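Local coordinates for SidF, inhibitor of growth family, member 3 (Legionella pneumophila subsp. pneumophila, PDB 4FYE), which removes phosphate from phosphoinositide lipids, probably the 3-phosphate of phosphatidylinositol trisphosphate, at residues E7-Y12 with I310-N315; S131-S136 with A728-F733; E316-K321 with Q341-Y346; D681-H686 with D723-A728. The protein carries 1 engineered substitution. One frame throughout, in Å; residues are numbered along the deposited sequence.

Contact 1 of 4, residues E7-Y12 with I310-N315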
# COMPACT_ATOMS: atom_id res chain seq x y z
N GLU A 7 8.77 -4.43 -18.56
CA GLU A 7 9.94 -3.60 -18.66
C GLU A 7 10.53 -3.40 -17.28
O GLU A 7 9.86 -3.52 -16.27
CB GLU A 7 9.54 -2.25 -19.27
CG GLU A 7 10.69 -1.32 -19.66
CD GLU A 7 11.55 -1.87 -20.78
OE1 GLU A 7 12.60 -2.48 -20.44
OE2 GLU A 7 11.17 -1.69 -21.98
N ASN A 8 11.79 -3.09 -17.25
CA ASN A 8 12.50 -2.86 -16.04
C ASN A 8 11.88 -1.63 -15.35
O ASN A 8 11.58 -0.66 -16.02
CB ASN A 8 13.96 -2.63 -16.41
CG ASN A 8 14.78 -2.22 -15.26
OD1 ASN A 8 15.30 -3.06 -14.53
ND2 ASN A 8 14.89 -0.92 -15.05
N ILE A 9 11.67 -1.69 -14.04
CA ILE A 9 11.00 -0.63 -13.32
C ILE A 9 11.73 0.72 -13.51
O ILE A 9 11.10 1.73 -13.84
CB ILE A 9 10.84 -1.02 -11.83
CG1 ILE A 9 9.40 -0.82 -11.33
CG2 ILE A 9 11.97 -0.54 -10.90
CD1 ILE A 9 8.70 0.45 -11.68
N GLU A 10 13.06 0.72 -13.36
CA GLU A 10 13.80 1.94 -13.49
C GLU A 10 13.62 2.51 -14.89
O GLU A 10 13.43 3.75 -15.02
CB GLU A 10 15.30 1.78 -13.20
CG GLU A 10 15.96 3.15 -13.12
CD GLU A 10 17.50 3.17 -12.99
OE1 GLU A 10 18.14 4.12 -13.56
OE2 GLU A 10 18.06 2.27 -12.32
N THR A 11 13.68 1.68 -15.93
CA THR A 11 13.59 2.29 -17.26
C THR A 11 12.17 2.84 -17.45
O THR A 11 11.97 3.98 -17.86
CB THR A 11 14.06 1.41 -18.44
OG1 THR A 11 12.93 0.77 -19.01
CG2 THR A 11 15.11 0.36 -18.05
N TYR A 12 11.18 2.05 -17.10
CA TYR A 12 9.84 2.61 -17.07
C TYR A 12 9.66 3.93 -16.30
O TYR A 12 9.07 4.88 -16.82
CB TYR A 12 8.85 1.59 -16.60
CG TYR A 12 7.41 1.98 -16.78
CD1 TYR A 12 6.93 2.52 -17.99
CD2 TYR A 12 6.50 1.75 -15.78
CE1 TYR A 12 5.57 2.84 -18.17
CE2 TYR A 12 5.16 2.04 -15.95
CZ TYR A 12 4.70 2.58 -17.13
OH TYR A 12 3.35 2.87 -17.21
N ILE A 310 10.76 -9.53 -10.88
CA ILE A 310 11.28 -9.51 -12.24
C ILE A 310 11.56 -8.04 -12.75
O ILE A 310 12.62 -7.78 -13.40
CB ILE A 310 10.37 -10.31 -13.23
CG1 ILE A 310 10.66 -11.82 -13.26
CG2 ILE A 310 10.66 -9.89 -14.67
CD1 ILE A 310 10.55 -12.59 -11.99
N ASP A 311 10.62 -7.11 -12.47
CA ASP A 311 10.75 -5.69 -12.85
C ASP A 311 12.03 -5.08 -12.29
O ASP A 311 12.56 -4.12 -12.85
CB ASP A 311 9.65 -4.84 -12.16
CG ASP A 311 8.29 -5.10 -12.68
OD1 ASP A 311 8.20 -5.97 -13.62
OD2 ASP A 311 7.32 -4.45 -12.15
N ARG A 312 12.39 -5.50 -11.09
CA ARG A 312 13.55 -4.95 -10.43
C ARG A 312 14.84 -5.55 -10.97
O ARG A 312 15.90 -5.19 -10.52
CB ARG A 312 13.44 -5.11 -8.92
CG ARG A 312 12.42 -4.11 -8.40
CD ARG A 312 11.78 -4.35 -7.04
NE ARG A 312 12.72 -4.64 -5.95
CZ ARG A 312 13.49 -3.71 -5.44
NH1 ARG A 312 13.43 -2.49 -5.94
NH2 ARG A 312 14.29 -3.97 -4.43
N MET A 313 14.77 -6.46 -11.93
CA MET A 313 16.01 -6.89 -12.59
C MET A 313 16.30 -6.27 -13.95
O MET A 313 15.43 -6.19 -14.85
CB MET A 313 16.07 -8.40 -12.68
CG MET A 313 16.04 -8.94 -11.24
SD MET A 313 16.30 -10.69 -11.09
CE MET A 313 14.78 -11.20 -11.80
N THR A 314 17.54 -5.83 -14.10
CA THR A 314 17.98 -5.29 -15.38
C THR A 314 18.17 -6.49 -16.22
O THR A 314 18.30 -7.62 -15.72
CB THR A 314 19.29 -4.49 -15.23
OG1 THR A 314 20.39 -5.38 -14.91
CG2 THR A 314 19.13 -3.50 -14.04
N ASN A 315 18.24 -6.25 -17.50
CA ASN A 315 18.78 -7.23 -18.42
C ASN A 315 20.12 -7.89 -18.03
O ASN A 315 20.23 -9.11 -18.12
CB ASN A 315 18.80 -6.68 -19.84
CG ASN A 315 17.39 -6.54 -20.42
OD1 ASN A 315 16.39 -6.44 -19.68
ND2 ASN A 315 17.30 -6.51 -21.73
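Ile-9 and Asp-311 hold this contact together through their backbones and touch again through their side chains. The polar link is one backbone hydrogen bond. Ile-9 N donates to Asp-311 O at 2.8 Å, and the bond is nearly straight (171° at the hydrogen). Ile-9 is the first residue of helix 9-16 and Asp-311 the last of helix 284-311. The start of one helix therefore uses a carbonyl at the end of another. The same oxygen also receives a CH...O contact from Asn-8 CA at 3.4 Å. Asp-311 O thus faces the backbone of two successive residues.

The apolar part is small. Ile-9 directs its side chain toward 310-315, and its CB lies 4.0 Å from Asp-311 CB. The two side chains cross at a slant, with Ile-9 CG1 also near Asp-311 CB. Ile-9 CG2 reaches the aliphatic part of Arg-312 at 4.4 Å from CG.

Asn-8 occupies the N-cap position of helix 9-16. Its CG is anti to the backbone N (chi1 173°). This carries the amide end toward the loop at Met-313 and Thr-314.

Charged partners lie around the joint. Asp-311 forms a salt bridge with Arg-248 on strand 247-254. Arg-312 pairs with Asp-265 on strand 260-268 and with Asp-639. Ile-9 packs on Arg-248 and Ile-250. The start of helix 9-16 thus packs on the end of helix 284-311 and on strand 247-254 of the six-stranded sheet, while its N-cap Asn-8 touches Arg-339 of helix 335-349.

Contact 2 of 4, residues S131-S136 with A728-F733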
# COMPACT_ATOMS: atom_id res chain seq x y z
N SER A 131 -2.91 25.36 7.67
CA SER A 131 -3.32 26.38 8.56
C SER A 131 -4.43 25.76 9.41
O SER A 131 -5.03 24.71 9.05
CB SER A 131 -4.07 27.36 7.62
OG SER A 131 -4.03 28.53 8.25
N SER A 132 -4.88 26.48 10.41
CA SER A 132 -5.96 25.96 11.23
C SER A 132 -7.34 25.82 10.57
O SER A 132 -7.79 26.72 9.86
CB SER A 132 -6.05 26.77 12.51
OG SER A 132 -7.34 26.61 13.01
N LYS A 133 -8.08 24.75 10.86
CA LYS A 133 -9.35 24.54 10.16
C LYS A 133 -10.28 25.56 10.72
O LYS A 133 -11.43 25.77 10.23
CB LYS A 133 -9.97 23.21 10.51
CG LYS A 133 -9.17 21.94 10.35
CD LYS A 133 -10.11 20.82 10.76
CE LYS A 133 -10.18 20.74 12.27
NZ LYS A 133 -9.45 19.54 12.76
N LYS A 134 -9.82 26.14 11.82
CA LYS A 134 -10.60 27.22 12.45
C LYS A 134 -10.25 28.65 12.03
O LYS A 134 -10.80 29.58 12.59
CB LYS A 134 -10.56 27.08 13.97
CG LYS A 134 -11.10 25.73 14.47
CD LYS A 134 -12.10 25.92 15.59
CE LYS A 134 -11.52 25.60 16.97
NZ LYS A 134 -11.50 24.14 17.28
N SER A 135 -9.37 28.85 11.04
CA SER A 135 -9.14 30.23 10.48
C SER A 135 -10.43 30.79 9.91
O SER A 135 -11.33 30.01 9.52
CB SER A 135 -8.07 30.19 9.38
OG SER A 135 -8.61 29.70 8.15
N SER A 136 -10.58 32.10 9.82
CA SER A 136 -11.82 32.58 9.20
C SER A 136 -11.93 32.08 7.72
O SER A 136 -13.03 31.83 7.20
CB SER A 136 -11.99 34.10 9.29
OG SER A 136 -10.85 34.74 8.74
N ALA A 728 1.55 17.77 8.72
CA ALA A 728 1.59 19.13 8.21
C ALA A 728 0.18 19.63 7.93
O ALA A 728 -0.15 20.80 8.19
CB ALA A 728 2.41 19.18 6.95
N ASP A 729 -0.70 18.77 7.45
CA ASP A 729 -2.02 19.24 6.99
C ASP A 729 -3.11 19.09 8.11
O ASP A 729 -2.92 18.46 9.13
CB ASP A 729 -2.46 18.48 5.77
CG ASP A 729 -2.92 17.10 6.12
OD1 ASP A 729 -2.03 16.30 6.44
OD2 ASP A 729 -4.16 16.84 6.20
N ASN A 730 -4.27 19.68 7.90
CA ASN A 730 -5.23 19.78 8.94
C ASN A 730 -6.48 18.88 8.66
O ASN A 730 -7.52 19.09 9.28
CB ASN A 730 -5.63 21.22 9.03
CG ASN A 730 -6.33 21.77 7.73
OD1 ASN A 730 -6.69 21.04 6.82
ND2 ASN A 730 -6.56 23.08 7.69
N GLY A 731 -6.37 17.95 7.70
CA GLY A 731 -7.39 16.95 7.40
C GLY A 731 -8.53 17.42 6.52
O GLY A 731 -9.44 16.66 6.23
N LEU A 732 -8.53 18.67 6.04
CA LEU A 732 -9.69 19.15 5.26
C LEU A 732 -10.06 18.37 3.99
O LEU A 732 -11.22 18.45 3.51
CB LEU A 732 -9.57 20.65 4.94
CG LEU A 732 -9.90 21.53 6.15
CD1 LEU A 732 -9.80 23.00 5.74
CD2 LEU A 732 -11.30 21.20 6.66
N PHE A 733 -9.09 17.69 3.38
CA PHE A 733 -9.42 16.73 2.34
C PHE A 733 -10.42 15.68 2.80
O PHE A 733 -11.17 15.15 1.96
CB PHE A 733 -8.17 16.13 1.62
CG PHE A 733 -7.77 16.90 0.37
CD1 PHE A 733 -8.69 17.12 -0.64
CD2 PHE A 733 -6.49 17.40 0.21
CE1 PHE A 733 -8.36 17.82 -1.80
CE2 PHE A 733 -6.13 18.09 -0.95
CZ PHE A 733 -7.07 18.31 -1.96
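Lys-133 and Asn-730 mark the closest backbone approach, with their CA atoms 6.4 Å apart. Neither segment is a regular helix or strand. Residues Ser-132 to Ser-135 form a type I beta turn, closed by Ser-135 N to Ser-132 O. On the other side two Asx turns follow in succession: Asp-729 OD2 accepts from Gly-731 N, and Asn-730 OD1 accepts from Leu-732 N at 3.1 Å. The second of these turns passes through Gly-731, which takes it at a positive phi (82°).

Asn-730 is the central side chain. Its CG sits between the backbone N and the carbonyl carbon (chi1 63°), which turns the amide toward the other loop. ND2 donates to Ser-131 O at 2.6 Å, nearly along the C=O axis. The oxygen is tilted somewhat out of the amide plane. Asp-128 O is a second, weak partner of the same nitrogen.

Lys-133 runs past Asn-730 in the opposite direction. Its CG lies 3.8 Å from Asn-730 CB, and its CD 3.4 Å from Asn-730 O. The same CD lies 4.3 Å from Leu-732 CD2.

The amide of Asn-730 is thus engaged at both ends. OD1 holds its own loop in shape, and ND2 joins it to the loop before helix 136-163. A single hydrogen bond, from a side chain to a backbone oxygen, joins the two segments, and Lys-133 adds methylene packing.

Contact 3 of 4, residues E316-K321 with Q341-Y346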
# COMPACT_ATOMS: atom_id res chain seq x y z
N GLU A 316 21.11 -7.11 -17.59
CA GLU A 316 22.40 -7.68 -17.16
C GLU A 316 22.13 -8.70 -16.03
O GLU A 316 22.66 -9.81 -16.06
CB GLU A 316 23.34 -6.61 -16.60
CG GLU A 316 24.55 -6.23 -17.44
CD GLU A 316 25.68 -5.53 -16.61
OE1 GLU A 316 26.89 -5.65 -16.98
OE2 GLU A 316 25.36 -4.86 -15.58
N ASP A 317 21.29 -8.30 -15.07
CA ASP A 317 20.84 -9.14 -13.92
C ASP A 317 20.22 -10.48 -14.36
O ASP A 317 20.53 -11.50 -13.83
CB ASP A 317 19.79 -8.39 -13.09
CG ASP A 317 20.38 -7.26 -12.20
OD1 ASP A 317 21.60 -7.28 -11.87
OD2 ASP A 317 19.60 -6.32 -11.82
N LEU A 318 19.32 -10.49 -15.33
CA LEU A 318 18.76 -11.75 -15.73
C LEU A 318 19.83 -12.66 -16.42
O LEU A 318 19.97 -13.88 -16.14
CB LEU A 318 17.58 -11.50 -16.66
CG LEU A 318 16.39 -10.73 -16.11
CD1 LEU A 318 15.68 -9.95 -17.21
CD2 LEU A 318 15.41 -11.67 -15.47
N TRP A 319 20.59 -12.07 -17.32
CA TRP A 319 21.69 -12.70 -17.92
C TRP A 319 22.62 -13.39 -16.97
O TRP A 319 23.06 -14.53 -17.24
CB TRP A 319 22.45 -11.63 -18.68
CG TRP A 319 23.56 -12.16 -19.53
CD1 TRP A 319 24.93 -12.07 -19.29
CD2 TRP A 319 23.43 -12.89 -20.81
NE1 TRP A 319 25.64 -12.66 -20.30
CE2 TRP A 319 24.80 -13.19 -21.25
CE3 TRP A 319 22.35 -13.31 -21.61
CZ2 TRP A 319 25.07 -13.87 -22.45
CZ3 TRP A 319 22.63 -14.01 -22.82
CH2 TRP A 319 23.95 -14.29 -23.22
N ASN A 320 22.98 -12.73 -15.87
CA ASN A 320 23.98 -13.29 -14.98
C ASN A 320 23.40 -14.50 -14.28
O ASN A 320 24.10 -15.36 -13.85
CB ASN A 320 24.49 -12.26 -13.95
CG ASN A 320 25.14 -11.02 -14.60
OD1 ASN A 320 25.94 -11.11 -15.55
ND2 ASN A 320 24.79 -9.84 -14.07
N LYS A 321 22.09 -14.52 -14.20
CA LYS A 321 21.35 -15.56 -13.55
C LYS A 321 21.01 -16.71 -14.49
O LYS A 321 20.46 -17.69 -14.07
CB LYS A 321 20.10 -14.95 -12.91
CG LYS A 321 20.06 -15.06 -11.40
CD LYS A 321 21.17 -14.32 -10.70
CE LYS A 321 21.61 -15.14 -9.49
NZ LYS A 321 20.88 -14.59 -8.31
N GLN A 341 12.91 -13.10 -23.69
CA GLN A 341 13.65 -14.34 -23.77
C GLN A 341 14.48 -14.51 -22.48
O GLN A 341 14.52 -15.58 -21.88
CB GLN A 341 14.54 -14.32 -25.02
CG GLN A 341 15.15 -15.66 -25.34
CD GLN A 341 16.28 -15.57 -26.39
OE1 GLN A 341 17.05 -14.59 -26.45
NE2 GLN A 341 16.39 -16.60 -27.22
N LEU A 342 15.12 -13.44 -22.04
CA LEU A 342 15.81 -13.39 -20.77
C LEU A 342 14.89 -13.76 -19.62
O LEU A 342 15.28 -14.54 -18.77
CB LEU A 342 16.35 -11.99 -20.55
CG LEU A 342 17.81 -11.73 -20.94
CD1 LEU A 342 18.47 -12.91 -21.63
CD2 LEU A 342 17.93 -10.42 -21.70
N ILE A 343 13.66 -13.23 -19.59
CA ILE A 343 12.80 -13.48 -18.44
C ILE A 343 12.39 -14.94 -18.41
O ILE A 343 12.47 -15.61 -17.36
CB ILE A 343 11.58 -12.58 -18.44
CG1 ILE A 343 12.05 -11.17 -18.11
CG2 ILE A 343 10.54 -13.04 -17.39
CD1 ILE A 343 10.95 -10.12 -18.33
N LYS A 344 12.03 -15.43 -19.58
CA LYS A 344 11.66 -16.82 -19.73
C LYS A 344 12.79 -17.78 -19.32
O LYS A 344 12.56 -18.71 -18.60
CB LYS A 344 11.22 -17.10 -21.18
CG LYS A 344 10.85 -18.57 -21.34
CD LYS A 344 10.87 -19.12 -22.76
CE LYS A 344 11.02 -20.63 -22.66
NZ LYS A 344 10.49 -21.27 -23.89
N LEU A 345 14.01 -17.54 -19.78
CA LEU A 345 15.11 -18.41 -19.42
C LEU A 345 15.41 -18.27 -17.94
O LEU A 345 15.67 -19.24 -17.28
CB LEU A 345 16.35 -18.12 -20.27
CG LEU A 345 16.28 -18.67 -21.71
CD1 LEU A 345 17.34 -18.12 -22.66
CD2 LEU A 345 16.31 -20.20 -21.78
N TYR A 346 15.34 -17.05 -17.41
CA TYR A 346 15.60 -16.80 -16.03
C TYR A 346 14.66 -17.62 -15.16
O TYR A 346 15.12 -18.24 -14.14
CB TYR A 346 15.50 -15.30 -15.68
CG TYR A 346 15.52 -15.04 -14.16
CD1 TYR A 346 16.63 -15.36 -13.39
CD2 TYR A 346 14.45 -14.55 -13.52
CE1 TYR A 346 16.65 -15.17 -12.01
CE2 TYR A 346 14.45 -14.34 -12.17
CZ TYR A 346 15.55 -14.67 -11.42
OH TYR A 346 15.57 -14.48 -10.04
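Leu-318 meets Leu-342, Ile-343 and Tyr-346 across two short helical segments, and the contact is mostly apolar. Its CB bond is directed toward 341-346. With CG anti to the carbonyl carbon (chi1 -62°), this sends the branched end onto the partner helix. CD1 rests against side chains of helix 335-349, 4.0 Å from Leu-342 CB and 3.9 Å from Ile-343 CG1. CD2 comes obliquely onto Tyr-346, 3.6 Å from CD2 of the ring and as near to its CB. The Leu-318 and Tyr-346 side chains cross at about a right angle.

The axes of 316-320 and 341-346 approach to 9.2 Å, with 37° between their N-to-C directions. This is ordinary helix-to-helix packing within an alpha-beta domain. Because both helices run in broadly the same direction, the loop between them has to lead back along the pair. Ile-343 also packs on Ile-396 and Thr-398 of strand 391-399, which links helix 335-349 to the four-stranded sheet.

Two ring edges add to the contact. The Tyr-346 ring receives Lys-321 at its edge, with Lys-321 CG 3.5 Å from CE1. The two side chains lie side by side and point the same way, while the amine of Lys-321 leads away. Trp-319 sets off away from the partner helix, yet its six-membered ring comes back to it. CE3 lies 3.9 Å from Leu-342 CD1, which sits at the ring edge in the indole plane. The indole also forms a cation-pi pair with Arg-327.

Asn-350 ND2 adds a polar tie, hydrogen-bonded to both Lys-321 O and Tyr-346 O.

Contact 4 of 4, residues D681-H686 with D723-A728; sequences DHRRTH and DKANFA
Bends at chi2 (-54°) and chi3 (72°) fold the Arg-683 side chain so that its guanidinium meets Asn-726. His-686 has CG anti to the carbonyl carbon, and its ring edge faces the same turn. That turn is a short 3-10 segment, 724-726, opened by an Asx turn in which Asp-723 OD1 accepts from Ala-725 N. The contact joins two loops.

Arg-683 grips Asn-726 end-on. NH1 and NH2 both donate to OD1, at 2.9 Å and 3.1 Å, and OD1 lies in the guanidinium plane. The amide is turned 72° from that plane. Arg-683 NE is held by Asp-681 O, which helps to fix the group. Ala-725 O lies over one guanidinium face and accepts Arg-684 N on a lone pair at 2.8 Å.

Arg-684 lays its CD along the backbone at Phe-727 and Ala-728. Its NH2 donates to His-682 O, while NH1 forms a salt bridge with Asp-697, which also accepts from Ala-728 N.

His-686 NE2 donates to Phe-727 O at 2.7 Å, close to the ring plane. Beside it, His-686 CD2 lies 3.1 Å from Ala-728 O.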
# COMPACT_ATOMS: atom_id res chain seq x y z
N ASP A 681 9.87 12.16 14.41
CA ASP A 681 9.81 12.73 15.74
C ASP A 681 9.43 14.19 15.68
O ASP A 681 8.77 14.71 16.60
CB ASP A 681 11.16 12.57 16.47
CG ASP A 681 11.59 11.06 16.64
OD1 ASP A 681 10.71 10.16 16.51
OD2 ASP A 681 12.81 10.79 16.91
N HIS A 682 9.85 14.87 14.60
CA HIS A 682 9.58 16.31 14.46
C HIS A 682 8.10 16.61 14.67
O HIS A 682 7.23 15.96 14.09
CB HIS A 682 10.10 16.94 13.15
CG HIS A 682 9.93 18.46 13.12
ND1 HIS A 682 8.77 19.07 12.69
CD2 HIS A 682 10.75 19.48 13.60
CE1 HIS A 682 8.88 20.40 12.84
NE2 HIS A 682 10.09 20.66 13.40
N ARG A 683 7.84 17.58 15.54
CA ARG A 683 6.50 17.98 15.90
C ARG A 683 6.03 19.10 14.94
O ARG A 683 6.50 20.24 15.04
CB ARG A 683 6.46 18.47 17.41
CG ARG A 683 6.76 17.40 18.49
CD ARG A 683 5.85 16.13 18.40
NE ARG A 683 6.11 15.21 17.26
CZ ARG A 683 5.19 14.35 16.75
NH1 ARG A 683 3.93 14.30 17.25
NH2 ARG A 683 5.48 13.52 15.74
N ARG A 684 5.08 18.79 14.05
CA ARG A 684 4.65 19.83 13.08
C ARG A 684 3.93 20.94 13.80
O ARG A 684 3.21 20.70 14.77
CB ARG A 684 3.78 19.25 11.95
CG ARG A 684 4.59 18.71 10.80
CD ARG A 684 4.45 17.19 10.57
NE ARG A 684 5.41 16.39 11.31
CZ ARG A 684 6.09 15.31 10.87
NH1 ARG A 684 6.00 14.84 9.64
NH2 ARG A 684 6.93 14.71 11.71
N THR A 685 4.14 22.18 13.35
CA THR A 685 3.56 23.35 14.04
C THR A 685 2.60 24.16 13.19
O THR A 685 1.92 24.97 13.76
CB THR A 685 4.63 24.33 14.55
OG1 THR A 685 5.45 24.72 13.45
CG2 THR A 685 5.53 23.66 15.59
N HIS A 686 2.52 23.95 11.87
CA HIS A 686 1.44 24.58 11.05
C HIS A 686 1.54 26.10 10.97
O HIS A 686 0.57 26.78 10.65
CB HIS A 686 0.04 24.17 11.55
CG HIS A 686 -0.03 22.72 11.97
ND1 HIS A 686 0.03 22.32 13.27
CD2 HIS A 686 -0.10 21.55 11.21
CE1 HIS A 686 -0.03 20.98 13.33
NE2 HIS A 686 -0.08 20.51 12.06
N ASP A 723 -3.33 13.03 16.77
CA ASP A 723 -2.49 14.08 17.33
C ASP A 723 -1.94 15.05 16.22
O ASP A 723 -1.20 14.62 15.29
CB ASP A 723 -1.37 13.43 18.12
CG ASP A 723 -0.39 14.44 18.65
OD1 ASP A 723 -0.48 15.62 18.21
OD2 ASP A 723 0.50 14.07 19.45
N LYS A 724 -2.29 16.34 16.31
CA LYS A 724 -2.25 17.22 15.12
C LYS A 724 -0.76 17.48 14.76
O LYS A 724 -0.40 17.77 13.64
CB LYS A 724 -3.01 18.53 15.33
CG LYS A 724 -2.38 19.36 16.42
CD LYS A 724 -2.98 20.75 16.54
CE LYS A 724 -2.06 21.59 17.44
NZ LYS A 724 -2.47 22.98 17.78
N ALA A 725 0.12 17.29 15.72
CA ALA A 725 1.52 17.52 15.49
C ALA A 725 2.19 16.44 14.62
O ALA A 725 3.33 16.65 14.15
CB ALA A 725 2.19 17.66 16.83
N ASN A 726 1.47 15.33 14.40
CA ASN A 726 1.87 14.26 13.44
C ASN A 726 1.80 14.57 11.96
O ASN A 726 2.42 13.83 11.19
CB ASN A 726 1.11 12.96 13.67
CG ASN A 726 1.50 12.27 14.98
OD1 ASN A 726 2.60 12.49 15.46
ND2 ASN A 726 0.60 11.43 15.54
N PHE A 727 1.06 15.64 11.56
CA PHE A 727 0.90 15.93 10.15
C PHE A 727 0.92 17.42 9.83
O PHE A 727 0.36 18.25 10.57
CB PHE A 727 -0.40 15.28 9.66
CG PHE A 727 -0.37 13.77 9.70
CD1 PHE A 727 0.19 13.05 8.68
CD2 PHE A 727 -0.94 13.08 10.78
CE1 PHE A 727 0.22 11.65 8.74
CE2 PHE A 727 -0.95 11.70 10.82
CZ PHE A 727 -0.33 10.99 9.81
N ALA A 728 1.55 17.77 8.72
CA ALA A 728 1.59 19.13 8.21
C ALA A 728 0.18 19.63 7.93
O ALA A 728 -0.15 20.80 8.19
CB ALA A 728 2.41 19.18 6.95

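Contact 1 opens at the start of the chain. Contact 2 opens at 131-136, before contact 1 closes at 310-315, so the two cross. The loop of contact 1 takes in the six-stranded sheet and ends on helix 284-311. Contact 3 follows and closes a short loop between helices 315-320 and 335-349. It touches contact 1, where Met-313 CE packs on Tyr-346 and Leu-318. Contact 4 then ties the loop between helices 678-681 and 692-699 to the loop before helix 733-741. Contact 2 closes last, tying that same C-terminal loop to the loop before helix 136-163. It encloses contacts 3 and 4 and shares Ala-728 with contact 4. The centres of contacts 2 and 3 are about 51 Å apart.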